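PDB 4E12: diketoreductase from Acinetobacter baylyi, which reduces dicarbonyl compounds with NADH and probably interconverts (3S)-3-hydroxyacyl-CoA and 3-oxoacyl-CoA in fatty acid beta-oxidation. Local coordinates for residues E206-V209 / D214-T217; K220-G225 / K230-I235; N246-S251 / R256-Y261. All coordinates share one frame; numbering follows the deposited sequence.

Contact 1. Residues E206-V209 / D214-T217; sequences ELLV and DPET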
ATOM      1  N   GLU A 206       4.960  12.259  -3.439  1.00 29.10           N
ATOM      2  CA  GLU A 206       6.141  12.589  -4.242  1.00 30.56           C
ATOM      3  C   GLU A 206       5.841  12.538  -5.740  1.00 29.81           C
ATOM      4  O   GLU A 206       6.222  13.443  -6.486  1.00 33.77           O
ATOM      5  CB  GLU A 206       7.300  11.642  -3.915  1.00 32.46           C
ATOM      6  CG  GLU A 206       8.560  11.872  -4.751  1.00 37.17           C
ATOM      7  CD  GLU A 206       8.463  11.333  -6.182  1.00 43.69           C
ATOM      8  OE1 GLU A 206       9.108  11.901  -7.085  1.00 43.05           O
ATOM      9  OE2 GLU A 206       7.759  10.328  -6.410  1.00 53.02           O
ATOM     10  N   LEU A 207       5.172  11.486  -6.194  1.00 29.41           N
ATOM     11  CA  LEU A 207       4.774  11.417  -7.605  1.00 27.46           C
ATOM     12  C   LEU A 207       3.903  12.610  -7.980  1.00 29.96           C
ATOM     13  O   LEU A 207       4.004  13.136  -9.091  1.00 31.89           O
ATOM     14  CB  LEU A 207       3.961  10.155  -7.891  1.00 26.35           C
ATOM     15  CG  LEU A 207       4.618   8.794  -7.687  1.00 29.20           C
ATOM     16  CD1 LEU A 207       3.564   7.703  -7.927  1.00 29.60           C
ATOM     17  CD2 LEU A 207       5.781   8.677  -8.672  1.00 30.61           C
ATOM     18  N   LEU A 208       3.010  13.027  -7.084  1.00 26.99           N
ATOM     19  CA  LEU A 208       2.143  14.152  -7.425  1.00 29.71           C
ATOM     20  C   LEU A 208       2.958  15.430  -7.441  1.00 31.37           C
ATOM     21  O   LEU A 208       2.923  16.196  -8.409  1.00 37.35           O
ATOM     22  CB  LEU A 208       0.997  14.310  -6.424  1.00 27.29           C
ATOM     23  CG  LEU A 208       0.041  15.493  -6.659  1.00 31.45           C
ATOM     24  CD1 LEU A 208      -0.610  15.440  -8.047  1.00 29.11           C
ATOM     25  CD2 LEU A 208      -1.009  15.521  -5.557  1.00 30.69           C
ATOM     26  N   VAL A 209       3.671  15.662  -6.347  1.00 30.96           N
ATOM     27  CA  VAL A 209       4.415  16.904  -6.159  1.00 38.83           C
ATOM     28  C   VAL A 209       5.533  17.097  -7.178  1.00 40.54           C
ATOM     29  O   VAL A 209       5.884  18.235  -7.518  1.00 36.77           O
ATOM     30  CB  VAL A 209       4.980  17.006  -4.748  1.00 40.09           C
ATOM     31  CG1 VAL A 209       5.859  18.230  -4.629  1.00 46.09           C
ATOM     32  CG2 VAL A 209       3.846  17.131  -3.761  1.00 42.57           C
ATOM     33  N   ASP A 214      -1.052  12.538 -12.321  1.00 29.65           N
ATOM     34  CA  ASP A 214      -2.113  13.218 -11.563  1.00 32.44           C
ATOM     35  C   ASP A 214      -2.684  12.249 -10.520  1.00 33.75           C
ATOM     36  O   ASP A 214      -2.389  11.050 -10.573  1.00 33.28           O
ATOM     37  CB  ASP A 214      -3.185  13.797 -12.496  1.00 39.53           C
ATOM     38  CG  ASP A 214      -3.892  12.740 -13.307  1.00 46.80           C
ATOM     39  OD1 ASP A 214      -4.448  13.076 -14.375  1.00 55.03           O
ATOM     40  OD2 ASP A 214      -3.907  11.577 -12.870  1.00 44.32           O
ATOM     41  N   PRO A 215      -3.483  12.741  -9.549  1.00 33.19           N
ATOM     42  CA  PRO A 215      -4.032  11.830  -8.526  1.00 31.36           C
ATOM     43  C   PRO A 215      -4.851  10.665  -9.040  1.00 32.02           C
ATOM     44  O   PRO A 215      -4.734   9.550  -8.531  1.00 31.41           O
ATOM     45  CB  PRO A 215      -4.907  12.744  -7.659  1.00 31.08           C
ATOM     46  CG  PRO A 215      -4.317  14.070  -7.813  1.00 32.81           C
ATOM     47  CD  PRO A 215      -3.860  14.137  -9.269  1.00 33.31           C
ATOM     48  N   GLU A 216      -5.699  10.929 -10.025  1.00 32.56           N
ATOM     49  CA  GLU A 216      -6.531   9.894 -10.612  1.00 32.05           C
ATOM     50  C   GLU A 216      -5.664   8.783 -11.194  1.00 32.19           C
ATOM     51  O   GLU A 216      -5.964   7.600 -11.045  1.00 30.41           O
ATOM     52  CB  GLU A 216      -7.449  10.492 -11.697  1.00 37.65           C
ATOM     53  CG  GLU A 216      -8.458  11.526 -11.178  1.00 53.97           C
ATOM     54  CD  GLU A 216      -7.846  12.883 -10.790  1.00 66.19           C
ATOM     55  OE1 GLU A 216      -6.641  13.120 -11.038  1.00 50.41           O
ATOM     56  OE2 GLU A 216      -8.590  13.720 -10.225  1.00 75.77           O
ATOM     57  N   THR A 217      -4.577   9.161 -11.861  1.00 28.54           N
ATOM     58  CA  THR A 217      -3.720   8.174 -12.477  1.00 27.35           C
ATOM     59  C   THR A 217      -2.989   7.340 -11.419  1.00 28.65           C
ATOM     60  O   THR A 217      -2.839   6.122 -11.549  1.00 31.17           O
ATOM     61  CB  THR A 217      -2.700   8.872 -13.376  1.00 28.01           C
ATOM     62  OG1 THR A 217      -3.404   9.563 -14.402  1.00 32.72           O
ATOM     63  CG2 THR A 217      -1.770   7.876 -14.016  1.00 28.14           C
TER
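Leu208, in the last turn of helix 193-209, meets Pro215, in the first turn of helix 215-226, through one methyl group. Leu208 CD1 lies 3.7 Å from Pro215 CD and 4.0 Å from Pro215 CG, so the methyl rests against the CG-CD side of the pyrrolidine ring, and the two side chains cross obliquely. With CG anti to the backbone N (chi1 178°) and chi2 at 58°, Leu208 carries CD1 across to the proline. CD1 also comes within 4.4 Å of Asp214 CA, the backbone point where the chain turns into the second helix.

Asp214, whose CB points away from helix 193-209, serves as the N-cap of helix 215-226. Asp214 OD2 accepts from Thr217 N at 2.7 Å, nearly along the C-O axis of the carboxylate. It accepts a second time from Thr217 OG1, at 2.6 Å, with the hydroxyl above the carboxylate plane. Two donors of one residue thus grip a single oxygen and restrict the rotation of the carboxylate.

Phe233 of helix 232-239 and Phe280 both touch Leu208 and Pro215, while Lys185 of the second subunit packs on Asp214. The chemistry is divided: a small apolar touch, 87 Å² in all, joins the helix end to the helix start, whereas the polar bonds stay within 214-217 and fix the cap. The negative cap at the amino end of the helix probably also interacts favourably with the helix dipole.

Contact 2. Residues K220-G225 / K230-I235; sequences KTWRIG and KGPFEI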
ATOM      1  N   LYS A 220      -5.656   4.930  -9.787  1.00 34.98           N
ATOM      2  CA  LYS A 220      -6.080   3.787 -10.600  1.00 30.98           C
ATOM      3  C   LYS A 220      -4.933   2.770 -10.735  1.00 35.08           C
ATOM      4  O   LYS A 220      -5.146   1.552 -10.731  1.00 31.22           O
ATOM      5  CB  LYS A 220      -6.675   4.199 -11.963  1.00 33.27           C
ATOM      6  CG  LYS A 220      -5.724   4.790 -12.980  1.00 44.19           C
ATOM      7  CD  LYS A 220      -6.479   5.136 -14.279  1.00 50.29           C
ATOM      8  CE  LYS A 220      -5.570   5.828 -15.292  1.00 55.10           C
ATOM      9  NZ  LYS A 220      -6.299   6.212 -16.528  1.00 64.75           N
ATOM     10  N   THR A 221      -3.705   3.268 -10.800  1.00 31.98           N
ATOM     11  CA  THR A 221      -2.568   2.372 -10.836  1.00 31.55           C
ATOM     12  C   THR A 221      -2.551   1.474  -9.610  1.00 29.88           C
ATOM     13  O   THR A 221      -2.325   0.270  -9.726  1.00 33.36           O
ATOM     14  CB  THR A 221      -1.242   3.128 -10.892  1.00 34.49           C
ATOM     15  OG1 THR A 221      -1.208   3.958 -12.059  1.00 32.73           O
ATOM     16  CG2 THR A 221      -0.092   2.142 -10.934  1.00 32.75           C
ATOM     17  N   TRP A 222      -2.758   2.050  -8.428  1.00 30.14           N
ATOM     18  CA  TRP A 222      -2.746   1.257  -7.205  1.00 29.52           C
ATOM     19  C   TRP A 222      -3.893   0.267  -7.148  1.00 33.59           C
ATOM     20  O   TRP A 222      -3.702  -0.888  -6.744  1.00 30.77           O
ATOM     21  CB  TRP A 222      -2.778   2.150  -5.970  1.00 28.42           C
ATOM     22  CG  TRP A 222      -2.533   1.415  -4.692  1.00 29.01           C
ATOM     23  CD1 TRP A 222      -3.425   1.233  -3.673  1.00 28.44           C
ATOM     24  CD2 TRP A 222      -1.311   0.773  -4.275  1.00 28.81           C
ATOM     25  NE1 TRP A 222      -2.835   0.543  -2.646  1.00 28.35           N
ATOM     26  CE2 TRP A 222      -1.538   0.248  -2.984  1.00 26.59           C
ATOM     27  CE3 TRP A 222      -0.049   0.598  -4.866  1.00 27.60           C
ATOM     28  CZ2 TRP A 222      -0.540  -0.439  -2.262  1.00 25.52           C
ATOM     29  CZ3 TRP A 222       0.927  -0.079  -4.162  1.00 27.04           C
ATOM     30  CH2 TRP A 222       0.683  -0.590  -2.872  1.00 25.27           C
ATOM     31  N   ARG A 223      -5.083   0.710  -7.549  1.00 33.07           N
ATOM     32  CA  ARG A 223      -6.250  -0.153  -7.488  1.00 32.93           C
ATOM     33  C   ARG A 223      -6.107  -1.334  -8.439  1.00 35.11           C
ATOM     34  O   ARG A 223      -6.365  -2.479  -8.062  1.00 35.35           O
ATOM     35  CB  ARG A 223      -7.526   0.628  -7.765  1.00 31.54           C
ATOM     36  CG  ARG A 223      -7.827   1.693  -6.717  1.00 31.63           C
ATOM     37  CD  ARG A 223      -9.267   2.157  -6.833  1.00 34.11           C
ATOM     38  NE  ARG A 223      -9.575   2.523  -8.205  1.00 34.26           N
ATOM     39  CZ  ARG A 223      -9.523   3.754  -8.702  1.00 35.43           C
ATOM     40  NH1 ARG A 223      -9.163   4.775  -7.933  1.00 31.25           N
ATOM     41  NH2 ARG A 223      -9.837   3.968  -9.978  1.00 32.41           N
ATOM     42  N   ILE A 224      -5.660  -1.058  -9.656  1.00 30.49           N
ATOM     43  CA  ILE A 224      -5.486  -2.092 -10.662  1.00 33.75           C
ATOM     44  C   ILE A 224      -4.299  -2.988 -10.344  1.00 33.19           C
ATOM     45  O   ILE A 224      -4.370  -4.212 -10.502  1.00 35.33           O
ATOM     46  CB  ILE A 224      -5.307  -1.477 -12.061  1.00 30.00           C
ATOM     47  CG1 ILE A 224      -6.586  -0.731 -12.460  1.00 35.76           C
ATOM     48  CG2 ILE A 224      -4.928  -2.543 -13.081  1.00 34.33           C
ATOM     49  CD1 ILE A 224      -6.544  -0.119 -13.837  1.00 36.60           C
ATOM     50  N   GLY A 225      -3.210  -2.376  -9.892  1.00 36.51           N
ATOM     51  CA  GLY A 225      -1.984  -3.117  -9.672  1.00 37.59           C
ATOM     52  C   GLY A 225      -1.976  -3.996  -8.442  1.00 36.51           C
ATOM     53  O   GLY A 225      -1.261  -5.002  -8.407  1.00 32.76           O
ATOM     54  N   LYS A 230      -9.190   1.359  -2.814  1.00 30.73           N
ATOM     55  CA  LYS A 230      -8.988   2.809  -2.865  1.00 30.14           C
ATOM     56  C   LYS A 230      -7.495   3.096  -3.021  1.00 31.33           C
ATOM     57  O   LYS A 230      -6.657   2.425  -2.410  1.00 32.89           O
ATOM     58  CB  LYS A 230      -9.502   3.476  -1.591  1.00 33.69           C
ATOM     59  CG  LYS A 230     -11.019   3.299  -1.359  1.00 37.54           C
ATOM     60  CD  LYS A 230     -11.444   3.894  -0.048  1.00 42.91           C
ATOM     61  CE  LYS A 230     -12.931   3.639   0.187  1.00 51.29           C
ATOM     62  NZ  LYS A 230     -13.724   4.155  -0.961  1.00 47.88           N
ATOM     63  N   GLY A 231      -7.166   4.083  -3.844  1.00 32.45           N
ATOM     64  CA  GLY A 231      -5.775   4.471  -3.993  1.00 28.22           C
ATOM     65  C   GLY A 231      -5.326   5.505  -2.967  1.00 30.19           C
ATOM     66  O   GLY A 231      -6.141   6.028  -2.201  1.00 29.73           O
ATOM     67  N   PRO A 232      -4.021   5.829  -2.929  1.00 26.72           N
ATOM     68  CA  PRO A 232      -3.498   6.805  -1.973  1.00 26.83           C
ATOM     69  C   PRO A 232      -4.282   8.093  -1.801  1.00 27.61           C
ATOM     70  O   PRO A 232      -4.410   8.597  -0.683  1.00 30.89           O
ATOM     71  CB  PRO A 232      -2.064   7.048  -2.458  1.00 25.06           C
ATOM     72  CG  PRO A 232      -1.707   5.763  -3.155  1.00 29.36           C
ATOM     73  CD  PRO A 232      -2.976   5.329  -3.836  1.00 32.12           C
ATOM     74  N   PHE A 233      -4.790   8.657  -2.886  1.00 27.72           N
ATOM     75  CA  PHE A 233      -5.418   9.968  -2.740  1.00 27.99           C
ATOM     76  C   PHE A 233      -6.838   9.855  -2.205  1.00 30.60           C
ATOM     77  O   PHE A 233      -7.300  10.713  -1.447  1.00 30.86           O
ATOM     78  CB  PHE A 233      -5.245  10.809  -4.010  1.00 28.76           C
ATOM     79  CG  PHE A 233      -3.801  11.162  -4.267  1.00 30.18           C
ATOM     80  CD1 PHE A 233      -3.233  12.272  -3.643  1.00 29.68           C
ATOM     81  CD2 PHE A 233      -3.009  10.388  -5.112  1.00 26.36           C
ATOM     82  CE1 PHE A 233      -1.895  12.605  -3.860  1.00 36.48           C
ATOM     83  CE2 PHE A 233      -1.666  10.717  -5.326  1.00 27.37           C
ATOM     84  CZ  PHE A 233      -1.116  11.820  -4.707  1.00 30.96           C
ATOM     85  N   GLU A 234      -7.505   8.765  -2.554  1.00 31.21           N
ATOM     86  CA  GLU A 234      -8.793   8.466  -1.948  1.00 30.75           C
ATOM     87  C   GLU A 234      -8.573   8.287  -0.451  1.00 33.10           C
ATOM     88  O   GLU A 234      -9.370   8.761   0.359  1.00 33.00           O
ATOM     89  CB  GLU A 234      -9.354   7.188  -2.547  1.00 30.12           C
ATOM     90  CG  GLU A 234      -9.555   7.266  -4.025  1.00 36.14           C
ATOM     91  CD  GLU A 234     -10.120   5.989  -4.561  1.00 40.12           C
ATOM     92  OE1 GLU A 234      -9.332   5.152  -5.037  1.00 39.36           O
ATOM     93  OE2 GLU A 234     -11.353   5.816  -4.485  1.00 36.21           O
ATOM     94  N   ILE A 235      -7.486   7.603  -0.096  1.00 29.20           N
ATOM     95  CA  ILE A 235      -7.094   7.420   1.306  1.00 31.21           C
ATOM     96  C   ILE A 235      -6.775   8.753   1.977  1.00 29.07           C
ATOM     97  O   ILE A 235      -7.224   8.976   3.102  1.00 31.90           O
ATOM     98  CB  ILE A 235      -5.902   6.435   1.458  1.00 31.61           C
ATOM     99  CG1 ILE A 235      -6.310   5.045   0.961  1.00 33.41           C
ATOM    100  CG2 ILE A 235      -5.390   6.415   2.899  1.00 32.15           C
ATOM    101  CD1 ILE A 235      -5.209   3.988   1.026  1.00 35.70           C
TER
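Trp222 and Pro232 form the tightly packed, buried side of this contact between helix 215-226 and the start of helix 232-239. Trp222 CB lies 3.8 Å from Pro232 CD, and the two side chains cross at about a right angle. CG of the tryptophan is anti to the backbone N (chi1 -170°), which lays the indole alongside the turn before the second helix; its CD1 edge faces Lys230 O at 3.7 Å, with the oxygen in the ring plane. Leu200 of helix 193-209, Leu200 of the second subunit and Ala228 also touch Trp222, and Leu201 and Ala204 pack on Pro232.

The looser side is polar and lies towards the exposed Lys230. Arg223 runs past Gly231, its CG 3.8 Å from Gly231 N, then bends at chi3 to bring NH1 within 2.9 Å of Glu234 OE1. This salt bridge joins planes 86° apart, with the guanidinium nitrogen above the carboxylate plane. Gly231 N reaches the same OE1 from the opposite face, at 2.7 Å and nearly straight (167°). Glu234 OE2 makes a weak hydrogen bond to a glycerol molecule. Asp219 OD1, from helix 215-226, accepts from Phe233 N in the first turn of helix 232-239.

Gly231 is the N-cap residue, and the bond from its amide to the carboxylate of Glu234, three residues on, is one half of a capping box; glycine has no side chain for the reciprocal bond. It sits at the corner between two successive helices of the all-helical C-terminal domain.

Contact 3. Residues N246-S251 / R256-Y261; sequences NISSVS and REFAAY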
ATOM      1  N   ASN A 246      -0.771  18.625   8.504  1.00 30.38           N
ATOM      2  CA  ASN A 246      -0.066  18.708   9.778  1.00 31.96           C
ATOM      3  C   ASN A 246       1.070  17.691   9.848  1.00 38.56           C
ATOM      4  O   ASN A 246       2.209  18.046  10.166  1.00 41.29           O
ATOM      5  CB  ASN A 246      -1.031  18.527  10.953  1.00 34.79           C
ATOM      6  CG  ASN A 246      -1.986  19.697  11.117  1.00 35.65           C
ATOM      7  OD1 ASN A 246      -1.698  20.820  10.685  1.00 41.22           O
ATOM      8  ND2 ASN A 246      -3.128  19.444  11.744  1.00 39.69           N
ATOM      9  N   ILE A 247       0.766  16.427   9.555  1.00 36.93           N
ATOM     10  CA  ILE A 247       1.776  15.372   9.561  1.00 37.36           C
ATOM     11  C   ILE A 247       2.926  15.651   8.585  1.00 38.97           C
ATOM     12  O   ILE A 247       4.102  15.557   8.954  1.00 45.27           O
ATOM     13  CB  ILE A 247       1.146  13.999   9.248  1.00 42.46           C
ATOM     14  CG1 ILE A 247       0.227  13.567  10.394  1.00 42.72           C
ATOM     15  CG2 ILE A 247       2.219  12.964   8.985  1.00 43.58           C
ATOM     16  CD1 ILE A 247      -0.499  12.263  10.126  1.00 45.05           C
ATOM     17  N   SER A 248       2.592  15.996   7.345  1.00 36.93           N
ATOM     18  CA  SER A 248       3.598  16.241   6.320  1.00 38.17           C
ATOM     19  C   SER A 248       4.504  17.400   6.672  1.00 41.38           C
ATOM     20  O   SER A 248       5.707  17.342   6.403  1.00 38.78           O
ATOM     21  CB  SER A 248       2.950  16.554   4.975  1.00 38.82           C
ATOM     22  OG  SER A 248       2.116  15.496   4.559  1.00 46.81           O
ATOM     23  N   SER A 249       3.944  18.459   7.251  1.00 36.27           N
ATOM     24  CA  SER A 249       4.741  19.668   7.427  1.00 47.79           C
ATOM     25  C   SER A 249       5.791  19.577   8.537  1.00 41.99           C
ATOM     26  O   SER A 249       6.653  20.452   8.643  1.00 56.18           O
ATOM     27  CB  SER A 249       3.866  20.916   7.562  1.00 42.74           C
ATOM     28  OG  SER A 249       3.044  20.841   8.699  1.00 42.21           O
ATOM     29  N   VAL A 250       5.743  18.532   9.356  1.00 45.23           N
ATOM     30  CA  VAL A 250       6.812  18.300  10.324  1.00 49.17           C
ATOM     31  C   VAL A 250       7.635  17.084   9.909  1.00 56.29           C
ATOM     32  O   VAL A 250       8.286  16.450  10.745  1.00 62.90           O
ATOM     33  CB  VAL A 250       6.278  18.053  11.759  1.00 49.32           C
ATOM     34  CG1 VAL A 250       5.378  19.191  12.206  1.00 44.24           C
ATOM     35  CG2 VAL A 250       5.568  16.711  11.851  1.00 48.75           C
ATOM     36  N   SER A 251       7.602  16.757   8.621  1.00 55.99           N
ATOM     37  CA  SER A 251       8.312  15.592   8.100  1.00 48.64           C
ATOM     38  C   SER A 251       9.478  16.016   7.229  1.00 47.32           C
ATOM     39  O   SER A 251      10.000  17.128   7.365  1.00 40.53           O
ATOM     40  CB  SER A 251       7.369  14.688   7.294  1.00 48.28           C
ATOM     41  OG  SER A 251       6.299  14.217   8.090  1.00 66.29           O
ATOM     42  N   ARG A 256       7.372  17.972   3.137  1.00 33.38           N
ATOM     43  CA  ARG A 256       7.035  19.355   3.447  1.00 35.97           C
ATOM     44  C   ARG A 256       6.648  20.079   2.183  1.00 32.12           C
ATOM     45  O   ARG A 256       5.869  21.032   2.202  1.00 36.62           O
ATOM     46  CB  ARG A 256       8.206  20.037   4.138  1.00 35.59           C
ATOM     47  CG  ARG A 256       8.523  19.410   5.493  1.00 42.21           C
ATOM     48  CD  ARG A 256       9.840  19.912   6.042  1.00 51.08           C
ATOM     49  NE  ARG A 256       9.803  21.341   6.282  1.00 57.18           N
ATOM     50  CZ  ARG A 256       9.597  21.881   7.475  1.00 53.04           C
ATOM     51  NH1 ARG A 256       9.424  21.103   8.536  1.00 63.03           N
ATOM     52  NH2 ARG A 256       9.561  23.192   7.610  1.00 58.02           N
ATOM     53  N   GLU A 257       7.171  19.602   1.070  1.00 35.45           N
ATOM     54  CA  GLU A 257       6.799  20.135  -0.223  1.00 33.80           C
ATOM     55  C   GLU A 257       5.340  19.763  -0.530  1.00 35.78           C
ATOM     56  O   GLU A 257       4.583  20.579  -1.054  1.00 33.85           O
ATOM     57  CB  GLU A 257       7.761  19.587  -1.271  1.00 38.61           C
ATOM     58  CG  GLU A 257       7.577  20.120  -2.670  1.00 37.12           C
ATOM     59  CD  GLU A 257       8.736  19.726  -3.597  1.00 72.64           C
ATOM     60  OE1 GLU A 257       9.803  19.299  -3.089  1.00 54.01           O
ATOM     61  OE2 GLU A 257       8.579  19.845  -4.835  1.00 57.74           O
ATOM     62  N   PHE A 258       4.954  18.537  -0.188  1.00 37.77           N
ATOM     63  CA  PHE A 258       3.571  18.088  -0.307  1.00 36.59           C
ATOM     64  C   PHE A 258       2.678  18.909   0.626  1.00 33.51           C
ATOM     65  O   PHE A 258       1.602  19.356   0.228  1.00 37.86           O
ATOM     66  CB  PHE A 258       3.485  16.593   0.038  1.00 33.85           C
ATOM     67  CG  PHE A 258       2.099  16.006  -0.064  1.00 32.40           C
ATOM     68  CD1 PHE A 258       1.414  15.993  -1.277  1.00 32.73           C
ATOM     69  CD2 PHE A 258       1.485  15.462   1.046  1.00 32.19           C
ATOM     70  CE1 PHE A 258       0.135  15.447  -1.385  1.00 36.95           C
ATOM     71  CE2 PHE A 258       0.191  14.904   0.949  1.00 30.56           C
ATOM     72  CZ  PHE A 258      -0.476  14.903  -0.269  1.00 34.44           C
ATOM     73  N   ALA A 259       3.117  19.117   1.863  1.00 34.30           N
ATOM     74  CA  ALA A 259       2.354  19.956   2.783  1.00 37.26           C
ATOM     75  C   ALA A 259       2.020  21.307   2.140  1.00 39.91           C
ATOM     76  O   ALA A 259       0.860  21.732   2.135  1.00 37.26           O
ATOM     77  CB  ALA A 259       3.111  20.149   4.092  1.00 33.55           C
ATOM     78  N   ALA A 260       3.029  21.971   1.579  1.00 40.73           N
ATOM     79  CA  ALA A 260       2.812  23.251   0.900  1.00 39.47           C
ATOM     80  C   ALA A 260       1.828  23.116  -0.264  1.00 40.06           C
ATOM     81  O   ALA A 260       1.061  24.041  -0.533  1.00 37.19           O
ATOM     82  CB  ALA A 260       4.130  23.837   0.415  1.00 46.88           C
ATOM     83  N   TYR A 261       1.854  21.969  -0.949  1.00 36.80           N
ATOM     84  CA  TYR A 261       0.995  21.706  -2.101  1.00 37.64           C
ATOM     85  C   TYR A 261      -0.454  21.575  -1.655  1.00 33.58           C
ATOM     86  O   TYR A 261      -1.376  22.122  -2.271  1.00 31.10           O
ATOM     87  CB  TYR A 261       1.439  20.417  -2.816  1.00 34.19           C
ATOM     88  CG  TYR A 261       0.630  20.068  -4.038  1.00 35.35           C
ATOM     89  CD1 TYR A 261       1.033  20.482  -5.312  1.00 36.97           C
ATOM     90  CD2 TYR A 261      -0.539  19.317  -3.934  1.00 30.28           C
ATOM     91  CE1 TYR A 261       0.284  20.154  -6.440  1.00 40.01           C
ATOM     92  CE2 TYR A 261      -1.290  18.983  -5.057  1.00 36.45           C
ATOM     93  CZ  TYR A 261      -0.879  19.402  -6.303  1.00 40.23           C
ATOM     94  OH  TYR A 261      -1.631  19.074  -7.412  1.00 43.36           O
TER
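The Phe258 ring and the Arg256 guanidinium are the flat groups that helix 253-267 brings to segment 246-251. Ser248 OG lies in the plane of the Phe258 ring, at its edge, 3.6 Å from CD2, while Phe236 meets the ring with planes at about 40° and Ala205 and Val209 of helix 193-209 also touch it. Over one face of the guanidinium sits Ser249 O; at its edge, near the plane, is Ser251 O. The 2.8 Å between Ser249 O and Arg256 NH1 has too poor an angle for a hydrogen bond. Arg256 instead lays its aliphatic part along the backbone, with CD 3.1 Å from Ser251 O, and its chain bends at chi3 (63°) to fold the guanidinium back over Ser249 O. Arg256 NE is hydrogen-bonded to a glycerol, probably from the crystallisation liquor.

Helices 241-249 and 253-267 form a helical hairpin of the C-terminal domain, joined by a short connection. Small side chains allow the close approach: Ala259 CB lies 3.6 Å from Ser249 CB and 3.7 Å from Ser248 CB. Both serines turn their hydroxyls back onto their own helix, Ser248 OG to Ala244 O and Ser249 OG to Tyr245 O, and it is their CB atoms that touch the alanine methyl. Ser251 OG hydrogen-bonds to Ile247 O at 2.7 Å, tilted from the carbonyl plane, and Ser251 N bonds to Ser248 O.

The three contacts follow one another along the chain, each joining two successive helices of the C-terminal domain. Contacts 1 and 2 share helix 215-226, their centres about 11 Å apart; contact 3 lies about 15 Å from contact 1 and 21 Å from contact 2, centre to centre. Phe233 links contact 2 to contact 1, and Leu208 and Val209 in turn meet Phe258 and Tyr261 of contact 3, so the end of helix 193-209 lies between the other two corners. Contacts 1 and 2 also touch the second subunit, whereas no other chain touches the segments of contact 3. Together they join five helices into one bundle, separate from the NAD-binding Rossmann domain.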